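Local atomic coordinates of sensor protein dcuS (Escherichia coli, PDB entry 3BY8), a protein that senses C4-dicarboxylates such as fumarate and malate through its periplasmic domain and, as a histidine kinase, activates the response regulator DcuR by phosphorylation. Residues I113-E116 and Q120-V123; A45-V50 and L57-T62; A97-F102 and A106-T111; T62-L67 and K88-E93; V20-A25 and G92-A97. All blocks are in the same frame, centred on the assembly; numbering follows the deposited sequence.

Interaction 1: I113-E116 and Q120-V123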
# COMPACT_ATOMS: atom_id res chain seq x y z
N ILE A 113 3.59 -0.63 -9.38
CA ILE A 113 4.82 0.18 -9.43
C ILE A 113 5.54 -0.28 -10.72
O ILE A 113 5.73 -1.50 -10.93
CB ILE A 113 5.75 -0.10 -8.24
CG1 ILE A 113 5.02 0.22 -6.93
CG2 ILE A 113 7.02 0.80 -8.34
CD1 ILE A 113 5.81 -0.12 -5.68
N TYR A 114 5.94 0.66 -11.57
CA TYR A 114 6.62 0.36 -12.82
C TYR A 114 8.01 0.95 -12.87
O TYR A 114 8.28 1.98 -12.23
CB TYR A 114 5.79 0.95 -13.97
CG TYR A 114 4.43 0.34 -14.12
CD1 TYR A 114 4.28 -0.94 -14.68
CD2 TYR A 114 3.28 1.02 -13.72
CE1 TYR A 114 3.03 -1.51 -14.84
CE2 TYR A 114 2.02 0.44 -13.87
CZ TYR A 114 1.90 -0.82 -14.43
OH TYR A 114 0.66 -1.38 -14.62
N ASP A 115 8.92 0.29 -13.60
CA ASP A 115 10.25 0.88 -13.77
C ASP A 115 10.14 1.87 -14.94
O ASP A 115 9.04 2.12 -15.46
CB ASP A 115 11.34 -0.17 -14.01
CG ASP A 115 11.15 -0.98 -15.29
OD1 ASP A 115 10.41 -0.56 -16.21
OD2 ASP A 115 11.78 -2.07 -15.36
N GLU A 116 11.27 2.44 -15.35
CA GLU A 116 11.27 3.42 -16.43
C GLU A 116 10.73 2.96 -17.77
O GLU A 116 10.29 3.78 -18.58
CB GLU A 116 12.69 3.97 -16.63
CG GLU A 116 13.14 4.93 -15.54
CD GLU A 116 12.15 6.07 -15.31
OE1 GLU A 116 11.28 6.31 -16.17
OE2 GLU A 116 12.26 6.74 -14.26
N GLN A 120 6.41 -3.87 -14.76
CA GLN A 120 5.99 -3.83 -13.37
C GLN A 120 7.06 -4.40 -12.46
O GLN A 120 7.60 -5.50 -12.72
CB GLN A 120 4.69 -4.60 -13.17
CG GLN A 120 4.01 -4.14 -11.88
CD GLN A 120 2.69 -4.79 -11.58
OE1 GLN A 120 1.94 -5.19 -12.49
NE2 GLN A 120 2.35 -4.86 -10.29
N ILE A 121 7.35 -3.67 -11.38
CA ILE A 121 8.35 -4.09 -10.40
C ILE A 121 7.80 -4.25 -8.97
O ILE A 121 8.50 -4.77 -8.09
CB ILE A 121 9.57 -3.13 -10.36
CG1 ILE A 121 9.13 -1.69 -10.08
CG2 ILE A 121 10.32 -3.22 -11.71
CD1 ILE A 121 10.30 -0.72 -9.85
N GLY A 122 6.56 -3.83 -8.74
CA GLY A 122 6.01 -3.99 -7.41
C GLY A 122 4.59 -3.48 -7.32
O GLY A 122 3.93 -3.27 -8.33
N VAL A 123 4.15 -3.31 -6.08
CA VAL A 123 2.81 -2.84 -5.76
C VAL A 123 2.86 -1.94 -4.54
O VAL A 123 3.68 -2.14 -3.65
CB VAL A 123 1.90 -4.06 -5.41
CG1 VAL A 123 0.53 -3.58 -4.94
CG2 VAL A 123 1.75 -4.96 -6.64

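Interaction 2: A45-V50 and L57-T62. With LMR ((2S)-2-hydroxybutanedioic acid), chain B.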
# COMPACT_ATOMS: atom_id res chain seq x y z
N ALA A 45 10.85 4.03 6.07
CA ALA A 45 10.85 5.41 6.57
C ALA A 45 9.86 6.34 5.85
O ALA A 45 9.10 7.08 6.48
CB ALA A 45 12.25 6.00 6.47
N ILE A 46 9.87 6.27 4.52
CA ILE A 46 8.99 7.11 3.72
C ILE A 46 7.54 6.67 3.88
O ILE A 46 6.65 7.51 4.08
CB ILE A 46 9.38 7.04 2.24
CG1 ILE A 46 10.80 7.58 2.07
CG2 ILE A 46 8.37 7.81 1.39
CD1 ILE A 46 11.38 7.35 0.70
N ALA A 47 7.31 5.36 3.82
CA ALA A 47 5.96 4.82 3.96
C ALA A 47 5.31 5.26 5.29
O ALA A 47 4.14 5.64 5.34
CB ALA A 47 5.98 3.29 3.85
N GLU A 48 6.08 5.24 6.38
CA GLU A 48 5.55 5.65 7.68
C GLU A 48 5.16 7.14 7.85
O GLU A 48 4.09 7.45 8.43
CB GLU A 48 6.53 5.22 8.77
CG GLU A 48 6.57 3.71 8.94
CD GLU A 48 5.26 3.16 9.47
OE1 GLU A 48 4.89 3.56 10.59
OE2 GLU A 48 4.59 2.35 8.78
N ALA A 49 5.97 8.05 7.32
CA ALA A 49 5.65 9.49 7.40
C ALA A 49 4.41 9.79 6.57
O ALA A 49 3.49 10.49 7.01
CB ALA A 49 6.84 10.31 6.89
N VAL A 50 4.37 9.22 5.36
CA VAL A 50 3.24 9.45 4.49
C VAL A 50 1.95 8.90 5.10
O VAL A 50 0.88 9.48 4.96
CB VAL A 50 3.51 8.81 3.14
CG1 VAL A 50 2.30 8.94 2.26
CG2 VAL A 50 4.73 9.51 2.51
N LEU A 57 -4.08 3.62 7.75
CA LEU A 57 -3.74 2.50 8.61
C LEU A 57 -2.41 1.85 8.26
O LEU A 57 -1.66 1.43 9.11
CB LEU A 57 -4.85 1.43 8.53
CG LEU A 57 -4.61 0.16 9.36
CD1 LEU A 57 -4.80 0.46 10.86
CD2 LEU A 57 -5.60 -0.93 8.94
N PHE A 58 -2.14 1.71 6.97
CA PHE A 58 -0.89 1.12 6.56
C PHE A 58 -0.53 1.47 5.13
O PHE A 58 -1.38 1.75 4.32
CB PHE A 58 -0.94 -0.42 6.66
CG PHE A 58 -1.81 -1.10 5.61
CD1 PHE A 58 -1.33 -1.34 4.31
CD2 PHE A 58 -3.08 -1.58 5.94
CE1 PHE A 58 -2.11 -2.04 3.37
CE2 PHE A 58 -3.87 -2.30 5.00
CZ PHE A 58 -3.38 -2.53 3.71
N ILE A 59 0.78 1.49 4.87
CA ILE A 59 1.30 1.69 3.51
C ILE A 59 2.35 0.59 3.35
O ILE A 59 3.43 0.63 3.94
CB ILE A 59 1.95 3.08 3.30
CG1 ILE A 59 0.89 4.17 3.42
CG2 ILE A 59 2.61 3.09 1.91
CD1 ILE A 59 1.43 5.58 3.10
N VAL A 60 2.00 -0.43 2.56
CA VAL A 60 2.85 -1.57 2.34
C VAL A 60 3.27 -1.69 0.87
O VAL A 60 2.46 -1.91 -0.01
CB VAL A 60 2.08 -2.86 2.75
CG1 VAL A 60 2.81 -4.12 2.29
CG2 VAL A 60 1.92 -2.86 4.27
N VAL A 61 4.57 -1.53 0.61
CA VAL A 61 5.12 -1.65 -0.73
C VAL A 61 5.61 -3.08 -0.86
O VAL A 61 6.21 -3.59 0.08
CB VAL A 61 6.34 -0.73 -0.88
CG1 VAL A 61 7.07 -1.00 -2.19
CG2 VAL A 61 5.89 0.68 -0.80
N THR A 62 5.31 -3.74 -1.97
CA THR A 62 5.79 -5.10 -2.19
C THR A 62 6.47 -5.22 -3.56
O THR A 62 6.32 -4.35 -4.43
CB THR A 62 4.67 -6.17 -2.19
OG1 THR A 62 3.99 -6.18 -3.45
CG2 THR A 62 3.69 -5.92 -1.08
C1 LMR B . -0.29 -6.92 4.74
O1A LMR B . 0.68 -6.22 4.93
O1B LMR B . -0.19 -8.16 4.81
C2 LMR B . -1.63 -6.25 4.82
O2 LMR B . -2.73 -7.25 4.81
C3 LMR B . -1.72 -5.19 5.93
C4 LMR B . -2.03 -5.89 7.27
O4A LMR B . -1.15 -6.55 7.82
O4B LMR B . -3.20 -5.83 7.75
O HOH W 1 2.91 1.39 6.68

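Interaction 3: A97-F102 and A106-T111. With LMR ((2S)-2-hydroxybutanedioic acid), chain B.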
# COMPACT_ATOMS: atom_id res chain seq x y z
N ALA A 97 -10.63 -3.17 -2.02
CA ALA A 97 -11.29 -4.28 -1.33
C ALA A 97 -11.39 -4.04 0.16
O ALA A 97 -10.74 -3.15 0.71
CB ALA A 97 -10.48 -5.58 -1.56
N ILE A 98 -12.21 -4.85 0.84
CA ILE A 98 -12.31 -4.78 2.29
C ILE A 98 -11.69 -6.11 2.76
O ILE A 98 -12.11 -7.20 2.35
CB ILE A 98 -13.77 -4.66 2.75
CG1 ILE A 98 -14.31 -3.30 2.30
CG2 ILE A 98 -13.86 -4.82 4.25
CD1 ILE A 98 -15.78 -3.07 2.55
N ASN A 99 -10.67 -6.05 3.60
CA ASN A 99 -9.99 -7.27 4.03
C ASN A 99 -9.09 -6.96 5.22
O ASN A 99 -9.14 -5.86 5.79
CB ASN A 99 -9.14 -7.81 2.86
CG ASN A 99 -8.83 -9.30 2.95
OD1 ASN A 99 -9.32 -10.00 3.84
ND2 ASN A 99 -8.01 -9.79 2.03
N ARG A 100 -8.28 -7.94 5.61
CA ARG A 100 -7.31 -7.69 6.67
C ARG A 100 -6.19 -8.69 6.56
O ARG A 100 -6.37 -9.79 6.03
CB ARG A 100 -7.95 -7.78 8.05
CG ARG A 100 -8.45 -9.12 8.45
CD ARG A 100 -8.69 -9.13 9.95
NE ARG A 100 -7.42 -9.28 10.63
CZ ARG A 100 -7.17 -8.94 11.88
NH1 ARG A 100 -8.13 -8.40 12.64
NH2 ARG A 100 -5.95 -9.11 12.37
N GLY A 101 -5.01 -8.24 6.98
CA GLY A 101 -3.83 -9.07 7.03
C GLY A 101 -3.60 -9.29 8.52
O GLY A 101 -4.33 -10.07 9.14
N PHE A 102 -2.63 -8.59 9.10
CA PHE A 102 -2.36 -8.67 10.54
C PHE A 102 -2.89 -7.47 11.32
O PHE A 102 -2.97 -7.51 12.56
CB PHE A 102 -0.87 -8.85 10.77
CG PHE A 102 -0.37 -10.15 10.27
CD1 PHE A 102 -0.60 -11.31 11.00
CD2 PHE A 102 0.23 -10.25 9.02
CE1 PHE A 102 -0.26 -12.56 10.49
CE2 PHE A 102 0.58 -11.50 8.50
CZ PHE A 102 0.33 -12.66 9.24
N ALA A 106 -9.86 -3.41 7.13
CA ALA A 106 -9.67 -2.17 6.41
C ALA A 106 -10.19 -2.12 5.00
O ALA A 106 -10.42 -3.15 4.37
CB ALA A 106 -8.16 -1.91 6.35
N LEU A 107 -10.37 -0.88 4.53
CA LEU A 107 -10.72 -0.56 3.16
C LEU A 107 -9.31 -0.40 2.59
O LEU A 107 -8.50 0.42 3.06
CB LEU A 107 -11.47 0.76 3.09
CG LEU A 107 -11.76 1.25 1.68
CD1 LEU A 107 -12.59 0.24 0.92
CD2 LEU A 107 -12.51 2.59 1.78
N ARG A 108 -9.00 -1.22 1.60
CA ARG A 108 -7.65 -1.28 1.04
C ARG A 108 -7.61 -1.03 -0.44
O ARG A 108 -8.47 -1.46 -1.18
CB ARG A 108 -7.12 -2.69 1.35
CG ARG A 108 -7.07 -2.98 2.84
CD ARG A 108 -7.44 -4.44 3.21
NE ARG A 108 -6.62 -5.48 2.56
CZ ARG A 108 -5.60 -6.10 3.13
NH1 ARG A 108 -5.20 -5.83 4.37
NH2 ARG A 108 -5.01 -7.09 2.46
N VAL A 109 -6.58 -0.30 -0.87
CA VAL A 109 -6.38 0.02 -2.27
C VAL A 109 -4.98 -0.41 -2.70
O VAL A 109 -4.02 -0.48 -1.89
CB VAL A 109 -6.61 1.54 -2.57
CG1 VAL A 109 -8.00 1.95 -2.04
CG2 VAL A 109 -5.51 2.42 -1.97
N PHE A 110 -4.87 -0.65 -4.01
CA PHE A 110 -3.62 -1.19 -4.55
C PHE A 110 -3.35 -0.60 -5.91
O PHE A 110 -4.26 -0.45 -6.72
CB PHE A 110 -3.75 -2.73 -4.77
CG PHE A 110 -4.06 -3.50 -3.53
CD1 PHE A 110 -5.38 -3.54 -3.04
CD2 PHE A 110 -3.06 -4.19 -2.85
CE1 PHE A 110 -5.67 -4.27 -1.87
CE2 PHE A 110 -3.36 -4.91 -1.70
CZ PHE A 110 -4.67 -4.95 -1.21
N THR A 111 -2.08 -0.27 -6.17
CA THR A 111 -1.70 0.22 -7.49
C THR A 111 -0.31 -0.34 -7.86
O THR A 111 0.54 -0.53 -6.99
CB THR A 111 -1.74 1.79 -7.55
OG1 THR A 111 -1.81 2.20 -8.92
CG2 THR A 111 -0.49 2.41 -6.90
C1 LMR B . -0.29 -6.92 4.74
O1A LMR B . 0.68 -6.22 4.93
O1B LMR B . -0.19 -8.16 4.81
C2 LMR B . -1.63 -6.25 4.82
O2 LMR B . -2.73 -7.25 4.81
C3 LMR B . -1.72 -5.19 5.93
C4 LMR B . -2.03 -5.89 7.27
O4A LMR B . -1.15 -6.55 7.82
O4B LMR B . -3.20 -5.83 7.75

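Interaction 4: T62-L67 and K88-E93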
# COMPACT_ATOMS: atom_id res chain seq x y z
N THR A 62 5.31 -3.74 -1.97
CA THR A 62 5.79 -5.10 -2.19
C THR A 62 6.47 -5.22 -3.56
O THR A 62 6.32 -4.35 -4.43
CB THR A 62 4.67 -6.17 -2.19
OG1 THR A 62 3.99 -6.18 -3.45
CG2 THR A 62 3.69 -5.92 -1.08
N ASP A 63 7.25 -6.30 -3.71
CA ASP A 63 7.83 -6.62 -5.01
C ASP A 63 6.82 -7.50 -5.77
O ASP A 63 5.66 -7.69 -5.31
CB ASP A 63 9.20 -7.34 -4.87
CG ASP A 63 9.12 -8.63 -4.07
OD1 ASP A 63 8.07 -9.32 -4.01
OD2 ASP A 63 10.20 -8.98 -3.54
N MET A 64 7.23 -8.07 -6.91
CA MET A 64 6.32 -8.87 -7.73
C MET A 64 5.96 -10.27 -7.19
O MET A 64 5.10 -10.95 -7.73
CB MET A 64 6.87 -8.97 -9.17
CG MET A 64 6.88 -7.60 -9.86
SD MET A 64 5.24 -6.78 -9.96
CE MET A 64 4.25 -8.04 -10.88
N GLN A 65 6.61 -10.65 -6.11
CA GLN A 65 6.31 -11.92 -5.46
C GLN A 65 5.50 -11.65 -4.19
O GLN A 65 5.18 -12.56 -3.44
CB GLN A 65 7.60 -12.66 -5.10
CG GLN A 65 8.34 -13.27 -6.30
CD GLN A 65 8.90 -12.23 -7.25
OE1 GLN A 65 9.74 -11.41 -6.88
NE2 GLN A 65 8.44 -12.26 -8.50
N SER A 66 5.18 -10.37 -3.98
CA SER A 66 4.41 -9.89 -2.84
C SER A 66 5.19 -9.71 -1.52
O SER A 66 4.59 -9.51 -0.46
CB SER A 66 3.16 -10.75 -2.63
OG SER A 66 3.39 -11.84 -1.76
N LEU A 67 6.52 -9.78 -1.57
CA LEU A 67 7.33 -9.56 -0.36
C LEU A 67 7.26 -8.12 0.07
O LEU A 67 7.44 -7.22 -0.75
CB LEU A 67 8.80 -9.89 -0.59
CG LEU A 67 9.20 -11.33 -0.67
CD1 LEU A 67 10.71 -11.36 -0.55
CD2 LEU A 67 8.53 -12.15 0.45
N LYS A 88 -4.87 -8.89 -8.04
CA LYS A 88 -5.14 -8.13 -9.26
C LYS A 88 -4.01 -7.13 -9.55
O LYS A 88 -3.61 -6.93 -10.69
CB LYS A 88 -6.47 -7.38 -9.13
CG LYS A 88 -7.71 -8.22 -9.39
CD LYS A 88 -9.00 -7.39 -9.28
CE LYS A 88 -9.02 -6.25 -10.28
NZ LYS A 88 -10.30 -5.47 -10.25
N ALA A 89 -3.48 -6.51 -8.49
CA ALA A 89 -2.44 -5.52 -8.65
C ALA A 89 -1.13 -6.10 -9.13
O ALA A 89 -0.35 -5.39 -9.78
CB ALA A 89 -2.25 -4.74 -7.34
N LEU A 90 -0.88 -7.40 -8.86
CA LEU A 90 0.34 -8.06 -9.32
C LEU A 90 0.22 -8.37 -10.82
O LEU A 90 1.17 -8.87 -11.40
CB LEU A 90 0.58 -9.33 -8.51
CG LEU A 90 1.07 -9.00 -7.10
CD1 LEU A 90 0.96 -10.26 -6.25
CD2 LEU A 90 2.50 -8.46 -7.13
N ASN A 91 -0.93 -8.04 -11.41
CA ASN A 91 -1.17 -8.23 -12.84
C ASN A 91 -1.44 -6.90 -13.52
O ASN A 91 -2.13 -6.82 -14.54
CB ASN A 91 -2.34 -9.17 -13.08
CG ASN A 91 -2.04 -10.57 -12.61
OD1 ASN A 91 -1.42 -11.37 -13.32
ND2 ASN A 91 -2.45 -10.89 -11.39
N GLY A 92 -0.91 -5.83 -12.91
CA GLY A 92 -1.02 -4.50 -13.49
C GLY A 92 -2.32 -3.75 -13.37
O GLY A 92 -2.50 -2.72 -14.04
N GLU A 93 -3.22 -4.20 -12.52
CA GLU A 93 -4.49 -3.52 -12.36
C GLU A 93 -4.66 -2.97 -10.96
O GLU A 93 -4.17 -3.56 -10.01
CB GLU A 93 -5.63 -4.49 -12.64
CG GLU A 93 -5.83 -4.84 -14.10
CD GLU A 93 -6.48 -3.70 -14.89
OE1 GLU A 93 -5.75 -2.76 -15.32
OE2 GLU A 93 -7.72 -3.73 -15.08

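Interaction 5: V20-A25 and G92-A97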
# COMPACT_ATOMS: atom_id res chain seq x y z
N VAL A 20 -2.52 8.71 -2.83
CA VAL A 20 -1.28 8.50 -2.09
C VAL A 20 -0.49 7.32 -2.68
O VAL A 20 0.71 7.43 -2.91
CB VAL A 20 -1.57 8.22 -0.58
CG1 VAL A 20 -0.29 7.91 0.19
CG2 VAL A 20 -2.31 9.45 0.03
N ALA A 21 -1.18 6.21 -2.97
CA ALA A 21 -0.50 5.03 -3.49
C ALA A 21 0.15 5.30 -4.83
O ALA A 21 1.28 4.92 -5.06
CB ALA A 21 -1.51 3.92 -3.60
N ARG A 22 -0.57 6.00 -5.71
CA ARG A 22 -0.06 6.33 -7.04
C ARG A 22 1.15 7.24 -6.93
O ARG A 22 2.13 7.09 -7.65
CB ARG A 22 -1.15 7.02 -7.86
CG ARG A 22 -2.28 6.08 -8.27
CD ARG A 22 -3.43 6.92 -8.84
NE ARG A 22 -4.49 6.09 -9.37
CZ ARG A 22 -5.58 6.56 -9.97
NH1 ARG A 22 -5.75 7.88 -10.12
NH2 ARG A 22 -6.51 5.72 -10.42
N THR A 23 1.09 8.19 -6.00
CA THR A 23 2.20 9.09 -5.84
C THR A 23 3.45 8.32 -5.41
O THR A 23 4.55 8.50 -5.99
CB THR A 23 1.84 10.15 -4.81
OG1 THR A 23 0.70 10.88 -5.28
CG2 THR A 23 3.03 11.13 -4.63
N LEU A 24 3.31 7.45 -4.42
CA LEU A 24 4.44 6.64 -3.96
C LEU A 24 4.93 5.70 -5.05
O LEU A 24 6.15 5.44 -5.12
CB LEU A 24 4.04 5.83 -2.75
CG LEU A 24 3.83 6.65 -1.50
CD1 LEU A 24 3.32 5.78 -0.36
CD2 LEU A 24 5.12 7.28 -1.11
N ALA A 25 4.05 5.17 -5.88
CA ALA A 25 4.51 4.27 -6.93
C ALA A 25 5.62 4.92 -7.78
O ALA A 25 6.41 4.22 -8.41
CB ALA A 25 3.33 3.88 -7.82
N GLY A 92 -0.91 -5.83 -12.91
CA GLY A 92 -1.02 -4.50 -13.49
C GLY A 92 -2.32 -3.75 -13.37
O GLY A 92 -2.50 -2.72 -14.04
N GLU A 93 -3.22 -4.20 -12.52
CA GLU A 93 -4.49 -3.52 -12.36
C GLU A 93 -4.66 -2.97 -10.96
O GLU A 93 -4.17 -3.56 -10.01
CB GLU A 93 -5.63 -4.49 -12.64
CG GLU A 93 -5.83 -4.84 -14.10
CD GLU A 93 -6.48 -3.70 -14.89
OE1 GLU A 93 -5.75 -2.76 -15.32
OE2 GLU A 93 -7.72 -3.73 -15.08
N GLU A 94 -5.35 -1.85 -10.82
CA GLU A 94 -5.61 -1.32 -9.49
C GLU A 94 -6.73 -2.13 -8.87
O GLU A 94 -7.49 -2.83 -9.58
CB GLU A 94 -6.01 0.15 -9.57
CG GLU A 94 -4.83 1.02 -10.02
CD GLU A 94 -5.09 2.50 -9.95
OE1 GLU A 94 -6.24 2.93 -10.22
OE2 GLU A 94 -4.14 3.24 -9.62
N ASN A 95 -6.84 -2.06 -7.55
CA ASN A 95 -7.90 -2.79 -6.86
C ASN A 95 -8.28 -2.11 -5.56
O ASN A 95 -7.47 -1.36 -4.98
CB ASN A 95 -7.45 -4.24 -6.61
CG ASN A 95 -8.59 -5.16 -6.22
OD1 ASN A 95 -9.73 -4.97 -6.63
ND2 ASN A 95 -8.27 -6.18 -5.43
N VAL A 96 -9.52 -2.33 -5.16
CA VAL A 96 -10.05 -1.79 -3.93
C VAL A 96 -10.85 -2.95 -3.30
O VAL A 96 -11.65 -3.61 -3.99
CB VAL A 96 -11.01 -0.59 -4.21
CG1 VAL A 96 -11.56 -0.03 -2.90
CG2 VAL A 96 -10.26 0.51 -4.99
N ALA A 97 -10.63 -3.17 -2.02
CA ALA A 97 -11.29 -4.28 -1.33
C ALA A 97 -11.39 -4.04 0.16
O ALA A 97 -10.74 -3.15 0.71
CB ALA A 97 -10.48 -5.58 -1.56

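Interaction 1: I113-E116 and Q120-V123
Ile-113 and Ile-121 meet at about a right angle, with CG2 of Ile-113 3.7 Å from CG1 of Ile-121. The latter's CG1 sits between its own backbone N and carbonyl carbon (chi1 57°), which brings this branch back over the partner strand, while its CG2 lies beside Asp-115 CB. On the other face of the sheet the Tyr-114 ring lies aslant beside the start of the opposing strand, its CD1 3.6 Å from Gln-120 CA, and the ring and the Gln-120 amide stand 63° apart. Beneath these side chains the antiparallel hairpin of strands 106-114 and 120-129 carries a classic beta bulge. Ile-121 and Gly-122 both face Ile-113, whose O receives a firm bond from Ile-121 N (2.7 Å) and a weak one from Gly-122 N. Glycine suits the bulge because, with no CB there, Ile-113 CD1 can settle close to the chain, 3.6 Å from Val-123 N. Gly-122 O is held from opposite faces of its carbonyl plane, by Ile-113 N at 2.9 Å and by Gln-120 NE2 at 3.0 Å. The extended Gln-120 chain runs along its own strand to make that bond, and the same NE2 also donates to Ala-89 O.

Interaction 2: A45-V50 and L57-T62
Ile-59 turns a methyl onto the backbone of a helix, its CD1 lying 3.5 Å from Ala-47 O, and the amide of the same residue reaches that helix through a water. That water accepts from Ile-59 N at 2.8 Å and donates to Glu-48 OE2 at 2.9 Å, so the carboxylate serves the strand without touching it; the same OE2 also forms a salt bridge with Arg-51. The contact lays helix 43-53 against strand 58-63, an outermost strand of the antiparallel sheet at the heart of this periplasmic cache domain, a fold related to PAS.

The dry part of the interface is built from small and branched residues. Ala-47 has just a methyl, which lets the helix backbone approach closely, with its CB 3.9 Å from Ile-59 CG2. One turn on, Val-50 crosses Ile-59 at about a right angle, and its CG1 touches Ile-59 CD1 at 3.6 Å. Ile-59 can serve both because CG1 is anti to the carbonyl carbon (chi1 -66°), sending CD1 toward Val-50 while CG2 stays over Ala-47. Val-20 and Leu-24 of helix 8-25 pack on the same isoleucine.

Strand alternation gives the opposite side to the ligand. Phe-58 and Val-60 point away from the helix and line the malate pocket, apolar walls of a site whose hydrogen bonds to the ligand come from other residues, such as Arg-68 and His-71. Val-60 CG2 lies 3.6 Å from the ligand's O1A, and malate C3 sits 3.7 Å above the plane of the Phe-58 ring, over its centre.

Interaction 3: A97-F102 and A106-T111
Malate O2 takes hydrogen bonds from both terminal nitrogens of Arg-108, NH1 at 2.9 Å and NH2 at a longer 3.3 Å, while Gly-101 CA lies 3.1 Å from the same oxygen. The hydroxyl oxygen approaches the guanidinium edge-on, close to its plane. The setting is the beta hairpin of strands 95-99 and 106-114, with 95-99 at the margin of the cache-domain sheet, and the chain leaving that strand folds over the ligand. Four backbone bonds join the strands, Ala-97 pairing with Arg-108 and Asn-99 with Ala-106.

Arg-108 begins on the same sheet face as Asn-99 and bends at chi2 and chi3 (143° and 57°), which carries its tip past the strand to the ligand. Asn-99 CB lies over a face of the guanidinium, 3.4 Å from NE. Asp-85 fixes both residues, through a salt bridge to Arg-108 NE and a hydrogen bond to Asn-99 ND2.

Beyond the strand the backbone itself binds the ligand. Glycine fits at 101 because a CB there would run into O2, and Gly-101 N donates to malate O4B at 3.1 Å. The neighbouring amide makes the straighter bond to that carboxylate: Phe-102 N to O4A, 2.8 Å with an N-H...O angle of 165°.

Interaction 4: T62-L67 and K88-E93
The type I beta turn from Asp-63 to Ser-66, which reverses the chain after edge strand 58-63 of the cache-domain sheet, packs on Leu-90 of segment 88-93, which leads toward strand 95-99. Two methyls are exchanged between the partners, each meeting the other's backbone. Met-64 CE lies 3.2 Å from Leu-90 O, and Leu-90 CD2 in return lies 3.6 Å from Met-64 O. The two methyls come within 4.2 Å of each other, CE of Met-64 to CD2 of Leu-90, and the other leucine branch, CD1, faces Ser-66 CB. Methionine suits this place because its flexible thioether can fold: with chi2 and chi3 both near -58° the chain curls round and brings CE back to the leucine carbonyl. Leucine's fork lets one residue touch several points along the turn while also packing on Val-123 of strand 120-129, and Met-64 touches Gln-120 of that strand.

The surface the leucine meets is kept in shape by polar groups of the turn. Asp-63 O accepts from Ser-66 N, as the turn requires, and also from the hydroxyl of Thr-62. Ser-66 donates through OG to Gln-65 O at 2.6 Å. The side chain of Asp-63 braces the turn from within, forming an Asx turn, a role for which its short carboxylate is well matched. A single oxygen, Asp-63 OD1, takes the amides of Gln-65 N and Leu-67 N, each at 2.9 Å, from opposite faces of the carboxylate plane.

Interaction 5: V20-A25 and G92-A97
Arg-22 leaves helix 8-25 and reaches Glu-94 on the chain just ahead of strand 95-99. From CB the side chain sets out with CG anti to the carbonyl carbon (chi1 -70°) and then runs extended to NE. CG already lies 3.7 Å from Glu-94 OE2, and CD passes the same oxygen at 3.8 Å, so the aliphatic part travels alongside the carboxylate before the charge is reached. NE then donates to OE2 at 2.9 Å. CZ sits about equally far from both glutamate oxygens, and beyond it NH2 donates to OE1 at 2.8 Å, almost straight at 175°.

The guanidinium therefore offers its NE and NH2 side, one nitrogen to each oxygen, in a bidentate salt bridge. Both oxygens use their syn lone pairs, and the two planar groups are only 15° apart, a nearly coplanar match that two parallel bonds favour and that limits rotation of either group. The glutamate chain is extended beyond CG and comes in at about a right angle to the arginine. Long, charged residues suit this place: the contact is at the surface, the CA atoms of Arg-22 and Glu-94 are 9.8 Å apart, and two extended chains can span the gap.

Glu-94 OE2 has a second partner in Thr-111 OG1, on which Arg-22 also packs, so both members of the ion pair meet strand 106-114 at this threonine. Next to Arg-22, Ala-21 presses on Thr-111 and on Val-124 and Ile-126 of strand 120-129. The bridge thus runs from helix 8-25, which packs on the sheet, past strand 106-114 to the start of edge strand 95-99.

Interactions 1 and 3 are the two backbone-bonded hairpins of one antiparallel sheet, sharing strand 106-114 but lying on opposite sides of the chain's centre: the first is distorted by a bulge, the second opens onto the ligand. Interaction 2 is the buried, mainly apolar contact, in which a helix backs strand 58-63, whose other side helps line the malate pocket reached also by interaction 3. Interactions 4 and 5 are surface contacts that share Gly-92 and Glu-93, on the chain leading into strand 95-99, one made of methyls against carbonyls, the other an ion pair. Thr-62 N bonds to Val-123 O between interactions 1 and 2, and interaction 5 joins interaction 3 through Glu-94 and Thr-111.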